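Local coordinates for protein beta-glucuronidase (uncultured Clostridium sp., PDB 6U7J) that hydrolyses beta-D-glucuronides as a family 2 glycoside hydrolase of a gut bacterium, and probably reactivates estrogens by freeing them from their glucuronide conjugates, at residues F12-N16 with E17-I21; D33-Y36 with K37-F40; L321-R324 with D325-L329; K457-Q460 with F461-V464. All coordinates share one frame; numbering follows the deposited sequence.

Contact 1 (F12-N16 with E17-I21). Unlike the reference sequence in segment 17-21: I21 (reference Met).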
loop_
_atom_site.group_PDB
_atom_site.type_symbol
_atom_site.label_atom_id
_atom_site.label_comp_id
_atom_site.label_asym_id
_atom_site.label_seq_id
_atom_site.Cartn_x
_atom_site.Cartn_y
_atom_site.Cartn_z
ATOM N N PHE B 12 30.836 32.257 0.826
ATOM C CA PHE B 12 29.663 31.940 1.630
ATOM C C PHE B 12 29.553 32.936 2.779
ATOM O O PHE B 12 30.554 33.218 3.442
ATOM C CB PHE B 12 29.740 30.506 2.169
ATOM C CG PHE B 12 28.449 30.014 2.767
ATOM C CD1 PHE B 12 27.423 29.558 1.957
ATOM C CD2 PHE B 12 28.252 30.028 4.137
ATOM C CE1 PHE B 12 26.218 29.109 2.497
ATOM C CE2 PHE B 12 27.050 29.583 4.687
ATOM C CZ PHE B 12 26.033 29.116 3.857
ATOM N N PRO B 13 28.369 33.485 3.047
ATOM C CA PRO B 13 28.251 34.492 4.112
ATOM C C PRO B 13 28.545 33.902 5.484
ATOM O O PRO B 13 28.173 32.764 5.787
ATOM C CB PRO B 13 26.794 34.966 4.006
ATOM C CG PRO B 13 26.325 34.535 2.606
ATOM C CD PRO B 13 27.117 33.290 2.293
ATOM N N VAL B 14 29.208 34.698 6.329
ATOM C CA VAL B 14 29.575 34.262 7.669
ATOM C C VAL B 14 29.145 35.296 8.700
ATOM O O VAL B 14 28.917 36.467 8.388
ATOM C CB VAL B 14 31.089 33.998 7.785
ATOM C CG1 VAL B 14 31.548 33.012 6.699
ATOM C CG2 VAL B 14 31.862 35.314 7.704
ATOM N N ASP B 15 29.036 34.839 9.948
ATOM C CA ASP B 15 28.866 35.706 11.114
ATOM C C ASP B 15 30.141 35.691 11.943
ATOM O O ASP B 15 30.636 34.617 12.297
ATOM C CB ASP B 15 27.713 35.245 12.009
ATOM C CG ASP B 15 26.351 35.563 11.430
ATOM O OD1 ASP B 15 25.571 34.605 11.224
ATOM O OD2 ASP B 15 26.060 36.756 11.180
ATOM N N ASN B 16 30.650 36.881 12.283
ATOM C CA ASN B 16 31.751 36.987 13.240
ATOM C C ASN B 16 31.703 38.358 13.917
ATOM O O ASN B 16 30.635 38.961 14.017
ATOM C CB ASN B 16 33.106 36.732 12.551
ATOM C CG ASN B 16 33.322 37.603 11.321
ATOM O OD1 ASN B 16 33.045 38.802 11.334
ATOM N ND2 ASN B 16 33.837 37.002 10.256
ATOM N N GLU B 17 32.845 38.866 14.391
ATOM C CA GLU B 17 32.848 40.189 15.019
ATOM C C GLU B 17 32.656 41.313 14.008
ATOM O O GLU B 17 32.312 42.433 14.406
ATOM C CB GLU B 17 34.157 40.405 15.783
ATOM C CG GLU B 17 35.301 40.864 14.900
ATOM C CD GLU B 17 35.982 39.723 14.174
ATOM O OE1 GLU B 17 35.438 38.582 14.181
ATOM O OE2 GLU B 17 37.077 39.971 13.600
ATOM N N ALA B 18 32.859 41.033 12.719
ATOM C CA ALA B 18 32.893 42.026 11.650
ATOM C C ALA B 18 31.724 41.939 10.686
ATOM O O ALA B 18 31.258 42.972 10.208
ATOM C CB ALA B 18 34.190 41.889 10.845
ATOM N N ARG B 19 31.260 40.734 10.362
ATOM C CA ARG B 19 30.187 40.531 9.398
ATOM C C ARG B 19 28.987 39.904 10.094
ATOM O O ARG B 19 29.133 39.174 11.086
ATOM C CB ARG B 19 30.634 39.634 8.237
ATOM C CG ARG B 19 31.877 40.082 7.485
ATOM C CD ARG B 19 32.268 39.068 6.420
ATOM N NE ARG B 19 33.350 39.529 5.545
ATOM C CZ ARG B 19 33.459 39.191 4.262
ATOM N NH1 ARG B 19 32.548 38.399 3.698
ATOM N NH2 ARG B 19 34.474 39.637 3.539
ATOM N N GLN B 20 27.798 40.197 9.574
ATOM C CA GLN B 20 26.588 39.638 10.153
ATOM C C GLN B 20 25.599 39.272 9.045
ATOM O O GLN B 20 25.652 39.835 7.947
ATOM C CB GLN B 20 25.931 40.591 11.157
ATOM C CG GLN B 20 24.980 39.872 12.097
ATOM C CD GLN B 20 24.367 40.776 13.147
ATOM O OE1 GLN B 20 24.210 41.996 12.952
ATOM N NE2 GLN B 20 24.013 40.177 14.283
ATOM N N ILE B 21 24.725 38.317 9.354
ATOM C CA ILE B 21 23.770 37.759 8.420
ATOM C C ILE B 21 22.365 37.955 8.982
ATOM O O ILE B 21 22.128 37.726 10.174
ATOM C CB ILE B 21 24.007 36.249 8.167
ATOM C CG1 ILE B 21 25.402 35.997 7.559
ATOM C CG2 ILE B 21 22.876 35.643 7.333
ATOM C CD1 ILE B 21 25.824 34.516 7.643
HETATM O O HOH W 1 28.196 38.484 6.352
HETATM O O HOH W 2 29.912 37.189 4.579
#
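The chi1 of N16 (53°) sets CG between its backbone N and carbonyl carbon, which brings OD1 over the turn to the amides of A18 and R19. D15 takes chi1 -75°, with CG beside its own N, and this carries OD2 across to I21. N16 OD1 accepts two hydrogen bonds, from A18 N at 2.6 Å and from R19 N at 2.8 Å. R19 N lies further from the amide's carbonyl plane, tilted by 34°. N16 N gives a nearly straight bond back to R19 O at 3.0 Å. I21 N makes a weak bond to D15 OD2 at 2.7 Å. The other oxygen, D15 OD1, pairs with K22 of the second subunit. I21, Met in the reference sequence, packs CD1 on P13 CB at 3.8 Å. A water accepts from V14 N at 3.1 Å and from R19 NH1 at 3.0 Å, at the edge of the guanidinium. R19 NH2 also has D274 as a salt-bridge partner. N16 ND2 bonds to H275 O, which fixes the amide's rotation. The short reversal at E17 and A18 thus holds an Asx turn, which leads the chain into strand 20-32 of the antiparallel sheet.

Contact 2 (D33-Y36 with K37-F40); sequences DNYY and KQGF
Three hydrogen bonds join D33-Y36 to K37-F40. Q38 N bonds to Y35 O at 3.1 Å and closes a type II beta turn from Y35 to Q38. K37 stands third in that turn, with a positive phi of 66°, at the N-cap position of helix 38-41. G39 N bonds to D33 OD1 at 2.8 Å, from above the carboxylate plane. Q38 OE1 takes N34 N at 2.8 Å, nearly head-on to the carbonyl. Two waters follow. Both donate to D33 OD2; one accepts from K37 N and the other from F40 N, each at 3.1 Å. The remaining contacts are CH-pi. Q38 CB lies over the centre of the Y35 ring, 3.5 Å from its centroid. The Q38 chain is extended, so CG and CD run on across that ring past CE2. K37 CG sits over the Y36 ring, 3.7 Å from its centroid, the two side chains running the same way. Beyond the turn, Y35 OH and Q38 NE2 both bond to E42. The D33 carboxylate therefore takes up the amide of G39 directly and those of K37 and F40 through water, at the start of the helix. Those N-H dipoles would probably stabilise its negative charge.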
loop_
_atom_site.group_PDB
_atom_site.type_symbol
_atom_site.label_atom_id
_atom_site.label_comp_id
_atom_site.label_asym_id
_atom_site.label_seq_id
_atom_site.Cartn_x
_atom_site.Cartn_y
_atom_site.Cartn_z
ATOM N N ASP B 33 1.000 34.979 -12.155
ATOM C CA ASP B 33 0.432 35.616 -13.341
ATOM C C ASP B 33 -0.818 34.873 -13.804
ATOM O O ASP B 33 -0.843 33.636 -13.841
ATOM C CB ASP B 33 1.449 35.618 -14.485
ATOM C CG ASP B 33 2.449 36.772 -14.403
ATOM O OD1 ASP B 33 2.249 37.700 -13.582
ATOM O OD2 ASP B 33 3.439 36.739 -15.172
ATOM N N ASN B 34 -1.853 35.631 -14.191
ATOM C CA ASN B 34 -3.031 35.042 -14.827
ATOM C C ASN B 34 -2.922 34.999 -16.347
ATOM O O ASN B 34 -3.708 34.307 -16.985
ATOM C CB ASN B 34 -4.314 35.794 -14.428
ATOM C CG ASN B 34 -4.546 35.801 -12.919
ATOM O OD1 ASN B 34 -4.490 36.847 -12.276
ATOM N ND2 ASN B 34 -4.791 34.627 -12.347
ATOM N N TYR B 35 -1.977 35.715 -16.942
ATOM C CA TYR B 35 -1.627 35.506 -18.340
ATOM C C TYR B 35 -0.134 35.763 -18.455
ATOM O O TYR B 35 0.491 36.278 -17.526
ATOM C CB TYR B 35 -2.455 36.396 -19.288
ATOM C CG TYR B 35 -2.291 37.886 -19.046
ATOM C CD1 TYR B 35 -1.221 38.587 -19.592
ATOM C CD2 TYR B 35 -3.206 38.589 -18.273
ATOM C CE1 TYR B 35 -1.070 39.947 -19.379
ATOM C CE2 TYR B 35 -3.057 39.957 -18.048
ATOM C CZ TYR B 35 -1.992 40.627 -18.608
ATOM O OH TYR B 35 -1.831 41.981 -18.380
ATOM N N TYR B 36 0.442 35.390 -19.596
ATOM C CA TYR B 36 1.891 35.473 -19.752
ATOM C C TYR B 36 2.392 36.896 -19.509
ATOM O O TYR B 36 1.964 37.840 -20.182
ATOM C CB TYR B 36 2.298 34.997 -21.143
ATOM C CG TYR B 36 3.794 34.917 -21.321
ATOM C CD1 TYR B 36 4.584 34.248 -20.394
ATOM C CD2 TYR B 36 4.419 35.514 -22.410
ATOM C CE1 TYR B 36 5.967 34.172 -20.547
ATOM C CE2 TYR B 36 5.807 35.444 -22.574
ATOM C CZ TYR B 36 6.575 34.776 -21.637
ATOM O OH TYR B 36 7.951 34.707 -21.789
ATOM N N LYS B 37 3.275 37.036 -18.517
ATOM C CA LYS B 37 3.965 38.276 -18.157
ATOM C C LYS B 37 3.028 39.366 -17.619
ATOM O O LYS B 37 3.386 40.547 -17.640
ATOM C CB LYS B 37 4.790 38.806 -19.340
ATOM C CG LYS B 37 6.040 37.961 -19.627
ATOM C CD LYS B 37 6.999 38.656 -20.592
ATOM C CE LYS B 37 6.308 38.975 -21.917
ATOM N NZ LYS B 37 7.038 39.991 -22.741
ATOM N N GLN B 38 1.858 38.992 -17.083
ATOM C CA GLN B 38 0.919 39.979 -16.556
ATOM C C GLN B 38 1.579 40.909 -15.546
ATOM O O GLN B 38 1.400 42.130 -15.604
ATOM C CB GLN B 38 -0.280 39.289 -15.913
ATOM C CG GLN B 38 -1.209 40.274 -15.204
ATOM C CD GLN B 38 -2.433 39.598 -14.628
ATOM O OE1 GLN B 38 -2.417 38.399 -14.341
ATOM N NE2 GLN B 38 -3.510 40.358 -14.469
ATOM N N GLY B 39 2.356 40.347 -14.613
ATOM C CA GLY B 39 2.994 41.173 -13.596
ATOM C C GLY B 39 3.898 42.249 -14.174
ATOM O O GLY B 39 3.927 43.381 -13.679
ATOM N N PHE B 40 4.672 41.905 -15.206
ATOM C CA PHE B 40 5.536 42.899 -15.836
ATOM C C PHE B 40 4.706 43.924 -16.592
ATOM O O PHE B 40 4.989 45.128 -16.538
ATOM C CB PHE B 40 6.530 42.233 -16.792
ATOM C CG PHE B 40 7.473 41.269 -16.130
ATOM C CD1 PHE B 40 8.234 41.652 -15.046
ATOM C CD2 PHE B 40 7.595 39.971 -16.607
ATOM C CE1 PHE B 40 9.104 40.753 -14.435
ATOM C CE2 PHE B 40 8.463 39.066 -16.006
ATOM C CZ PHE B 40 9.217 39.455 -14.916
HETATM O O HOH W 3 4.828 38.802 -14.814
HETATM O O HOH W 4 3.803 34.617 -16.718
#

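Contact 3 (L321-R324 with D325-L329); sequences LNVR and DCELL
Helix 319-332 is the crossover of a beta-alpha-beta unit in the TIM barrel, between parallel strands 297-305 and 336-338, and along it R324 meets L328 one turn later. The i to i+4 backbone bonds are regular, from D325 N to L321 O at 2.8 Å through to L328 N to R324 O at 3.0 Å. R324 has CG anti to its N (chi1 166°) and then bends at chi2 (74°). This folds the side chain along the helix toward L328. L328 CD2 lies over one face of the guanidinium, toward its rim, 3.9 Å from R324 NH2. The leucine thus covers part of one face, while the guanidinium N-H groups bond elsewhere: R324 NH2 bonds to R577 O and to L518 O of the third subunit, whose L518 also packs on L328. V323 and R324 meet I64 of the second subunit, so this part of the helix lies where three chains come together. D325 is buried, and both carboxylate oxygens have cationic partners: OD1 pairs with R577 and OD2 with K306. A water also lies 2.6 Å from D325 OD2 and 2.5 Å from N322 OD1, with other acceptors competing for its protons. Closer to the backbone, E327 CG rests 3.3 Å from V323 O.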
loop_
_atom_site.group_PDB
_atom_site.type_symbol
_atom_site.label_atom_id
_atom_site.label_comp_id
_atom_site.label_asym_id
_atom_site.label_seq_id
_atom_site.Cartn_x
_atom_site.Cartn_y
_atom_site.Cartn_z
ATOM N N LEU B 321 16.162 16.969 6.634
ATOM C CA LEU B 321 16.197 15.939 5.601
ATOM C C LEU B 321 17.627 15.593 5.202
ATOM O O LEU B 321 17.959 14.414 5.016
ATOM C CB LEU B 321 15.405 16.413 4.385
ATOM C CG LEU B 321 15.236 15.494 3.183
ATOM C CD1 LEU B 321 14.169 14.445 3.461
ATOM C CD2 LEU B 321 14.881 16.333 1.954
ATOM N N ASN B 322 18.486 16.607 5.046
ATOM C CA ASN B 322 19.871 16.345 4.664
ATOM C C ASN B 322 20.584 15.497 5.708
ATOM O O ASN B 322 21.367 14.606 5.362
ATOM C CB ASN B 322 20.626 17.661 4.460
ATOM C CG ASN B 322 20.117 18.440 3.260
ATOM O OD1 ASN B 322 19.413 17.894 2.406
ATOM N ND2 ASN B 322 20.453 19.723 3.199
ATOM N N VAL B 323 20.361 15.781 6.990
ATOM C CA VAL B 323 21.050 15.010 8.017
ATOM C C VAL B 323 20.562 13.573 7.998
ATOM O O VAL B 323 21.353 12.630 8.082
ATOM C CB VAL B 323 20.867 15.644 9.406
ATOM C CG1 VAL B 323 21.476 14.731 10.468
ATOM C CG2 VAL B 323 21.492 17.051 9.464
ATOM N N ARG B 324 19.252 13.383 7.855
ATOM C CA ARG B 324 18.712 12.033 7.737
ATOM C C ARG B 324 19.304 11.321 6.533
ATOM O O ARG B 324 19.651 10.136 6.617
ATOM C CB ARG B 324 17.177 12.103 7.665
ATOM C CG ARG B 324 16.478 10.830 7.205
ATOM C CD ARG B 324 16.486 9.763 8.295
ATOM N NE ARG B 324 15.754 8.567 7.881
ATOM C CZ ARG B 324 15.644 7.459 8.608
ATOM N NH1 ARG B 324 16.230 7.376 9.793
ATOM N NH2 ARG B 324 14.952 6.428 8.142
ATOM N N ASP B 325 19.470 12.036 5.409
ATOM C CA ASP B 325 20.056 11.417 4.216
ATOM C C ASP B 325 21.508 10.993 4.461
ATOM O O ASP B 325 21.920 9.900 4.051
ATOM C CB ASP B 325 19.971 12.372 3.018
ATOM C CG ASP B 325 18.553 12.456 2.413
ATOM O OD1 ASP B 325 17.609 11.870 2.987
ATOM O OD2 ASP B 325 18.378 13.118 1.357
ATOM N N CYS B 326 22.296 11.831 5.148
ATOM C CA CYS B 326 23.678 11.447 5.429
ATOM C C CYS B 326 23.736 10.283 6.411
ATOM O O CYS B 326 24.637 9.434 6.322
ATOM C CB CYS B 326 24.456 12.628 5.988
ATOM S SG CYS B 326 24.637 13.967 4.803
ATOM N N GLU B 327 22.786 10.222 7.352
ATOM C CA GLU B 327 22.677 9.057 8.230
ATOM C C GLU B 327 22.394 7.793 7.428
ATOM O O GLU B 327 22.900 6.711 7.750
ATOM C CB GLU B 327 21.574 9.281 9.270
ATOM C CG GLU B 327 21.919 10.270 10.385
ATOM C CD GLU B 327 22.834 9.644 11.444
ATOM O OE1 GLU B 327 22.720 8.421 11.690
ATOM O OE2 GLU B 327 23.669 10.372 12.024
ATOM N N LEU B 328 21.577 7.906 6.382
ATOM C CA LEU B 328 21.237 6.725 5.596
ATOM C C LEU B 328 22.401 6.321 4.702
ATOM O O LEU B 328 22.677 5.124 4.532
ATOM C CB LEU B 328 19.980 6.989 4.768
ATOM C CG LEU B 328 18.637 7.144 5.503
ATOM C CD1 LEU B 328 17.537 7.542 4.525
ATOM C CD2 LEU B 328 18.246 5.855 6.211
ATOM N N LEU B 329 23.085 7.308 4.116
ATOM C CA LEU B 329 24.299 7.035 3.355
ATOM C C LEU B 329 25.309 6.279 4.204
ATOM O O LEU B 329 25.907 5.296 3.757
ATOM C CB LEU B 329 24.915 8.342 2.851
ATOM C CG LEU B 329 24.189 9.039 1.709
ATOM C CD1 LEU B 329 24.820 10.399 1.442
ATOM C CD2 LEU B 329 24.183 8.177 0.444
HETATM O O HOH W 5 19.009 15.666 1.296
#

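Contact 4 (K457-Q460 with F461-V464); sequences KISQ and FFDV
Q460 lies alongside the F461 ring, both side chains pointing the same way. Starting at the backbone, Q460 CB is 3.4 Å from F461 N. The chi1 of 66° then turns CG toward the ring. CG stands over the face, 4.0 Å from the F461 centroid and close to the ring normal, a CH-pi contact. At CG the chain bends sharply (chi2 -86°), and CD carries the amide on across the ring. At the tip, NE2 lies over the same ring toward its rim, 3.6 Å from F461 CZ. The amide and ring planes are 48° apart. NE2 also gives a hydrogen bond to K457 O at 2.6 Å, meeting it from above the carbonyl plane. That bond fixes the rotation of the amide and ties the side chain back to the backbone three residues earlier.

The backbone here makes a short 3-10 turn. It lies in the loop that joins the parallel TIM-barrel strands 445-449 and 465-468, a link with no longer helix in it. F461 N bonds to I458 O at 3.0 Å, and F462 N bonds to S459 O at the same length. I458 O also faces the F462 ring, over its centre. I458 CD1 touches F462 CZ at 3.8 Å, and I458 reaches on to F429 of helix 424-439 and M449 of strand 445-449. F461 O and the D463 carboxylate both bind R437 of that helix.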
loop_
_atom_site.group_PDB
_atom_site.type_symbol
_atom_site.label_atom_id
_atom_site.label_comp_id
_atom_site.label_asym_id
_atom_site.label_seq_id
_atom_site.Cartn_x
_atom_site.Cartn_y
_atom_site.Cartn_z
ATOM N N LYS B 457 30.671 10.357 -29.273
ATOM C CA LYS B 457 31.707 11.144 -29.915
ATOM C C LYS B 457 32.383 12.144 -28.985
ATOM O O LYS B 457 33.144 12.985 -29.470
ATOM C CB LYS B 457 31.128 11.856 -31.140
ATOM C CG LYS B 457 30.863 10.888 -32.297
ATOM C CD LYS B 457 30.134 11.541 -33.446
ATOM C CE LYS B 457 29.718 10.505 -34.463
ATOM N NZ LYS B 457 28.810 9.484 -33.857
ATOM N N ILE B 458 32.167 12.066 -27.665
ATOM C CA ILE B 458 32.700 13.100 -26.780
ATOM C C ILE B 458 33.482 12.557 -25.586
ATOM O O ILE B 458 34.225 13.307 -24.941
ATOM C CB ILE B 458 31.577 14.033 -26.280
ATOM C CG1 ILE B 458 30.689 13.332 -25.242
ATOM C CG2 ILE B 458 30.756 14.573 -27.443
ATOM C CD1 ILE B 458 29.789 14.311 -24.456
ATOM N N SER B 459 33.351 11.268 -25.271
ATOM C CA SER B 459 33.954 10.793 -24.026
ATOM C C SER B 459 35.475 10.817 -24.064
ATOM O O SER B 459 36.104 10.776 -22.996
ATOM C CB SER B 459 33.474 9.382 -23.673
ATOM O OG SER B 459 32.160 9.427 -23.139
ATOM N N GLN B 460 36.087 10.895 -25.252
ATOM C CA GLN B 460 37.539 11.039 -25.317
ATOM C C GLN B 460 38.033 12.287 -24.583
ATOM O O GLN B 460 39.199 12.330 -24.182
ATOM C CB GLN B 460 38.013 11.071 -26.772
ATOM C CG GLN B 460 37.541 12.291 -27.564
ATOM C CD GLN B 460 36.166 12.072 -28.177
ATOM O OE1 GLN B 460 35.478 11.109 -27.840
ATOM N NE2 GLN B 460 35.757 12.965 -29.076
ATOM N N PHE B 461 37.172 13.291 -24.378
ATOM C CA PHE B 461 37.582 14.512 -23.694
ATOM C C PHE B 461 37.588 14.379 -22.178
ATOM O O PHE B 461 38.078 15.290 -21.503
ATOM C CB PHE B 461 36.668 15.683 -24.089
ATOM C CG PHE B 461 36.602 15.934 -25.579
ATOM C CD1 PHE B 461 37.756 16.090 -26.325
ATOM C CD2 PHE B 461 35.383 16.010 -26.230
ATOM C CE1 PHE B 461 37.694 16.313 -27.697
ATOM C CE2 PHE B 461 35.317 16.238 -27.599
ATOM C CZ PHE B 461 36.477 16.389 -28.332
ATOM N N PHE B 462 37.070 13.284 -21.625
ATOM C CA PHE B 462 36.896 13.153 -20.184
ATOM C C PHE B 462 38.062 12.391 -19.572
ATOM O O PHE B 462 38.786 11.667 -20.253
ATOM C CB PHE B 462 35.583 12.428 -19.844
ATOM C CG PHE B 462 34.354 13.095 -20.391
ATOM C CD1 PHE B 462 34.314 14.473 -20.582
ATOM C CD2 PHE B 462 33.230 12.347 -20.701
ATOM C CE1 PHE B 462 33.173 15.091 -21.082
ATOM C CE2 PHE B 462 32.086 12.955 -21.195
ATOM C CZ PHE B 462 32.058 14.328 -21.392
ATOM N N ASP B 463 38.222 12.557 -18.262
ATOM C CA ASP B 463 39.192 11.784 -17.500
ATOM C C ASP B 463 38.606 10.485 -16.964
ATOM O O ASP B 463 39.347 9.513 -16.753
ATOM C CB ASP B 463 39.736 12.635 -16.354
ATOM C CG ASP B 463 40.290 13.975 -16.848
ATOM O OD1 ASP B 463 41.219 13.952 -17.687
ATOM O OD2 ASP B 463 39.792 15.045 -16.433
ATOM N N VAL B 464 37.294 10.442 -16.745
ATOM C CA VAL B 464 36.586 9.228 -16.353
ATOM C C VAL B 464 35.402 9.067 -17.284
ATOM O O VAL B 464 34.764 10.058 -17.660
ATOM C CB VAL B 464 36.123 9.287 -14.878
ATOM C CG1 VAL B 464 35.237 8.082 -14.528
ATOM C CG2 VAL B 464 37.320 9.352 -13.951
#

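Overall arrangement
From the N terminus, contact 1 comes first, at the reversal leading into strand 20-32. That strand then runs to contact 2, where the chain turns into helix 38-41; their centres are 38 Å apart. Contact 2 belongs to the sugar-binding domain. Contacts 3 and 4 come later, in the TIM-barrel domain, on a barrel helix and in a loop between two barrel strands. Contacts 1, 2 and 4 close short turns and contact 3 spans successive turns of one helix; all four are in series, and none nests or crosses. Contacts 1 and 3 both meet the second subunit, with nearest atoms about 11 Å apart. Contacts 1 and 4 lie on opposite sides of the chain's centre.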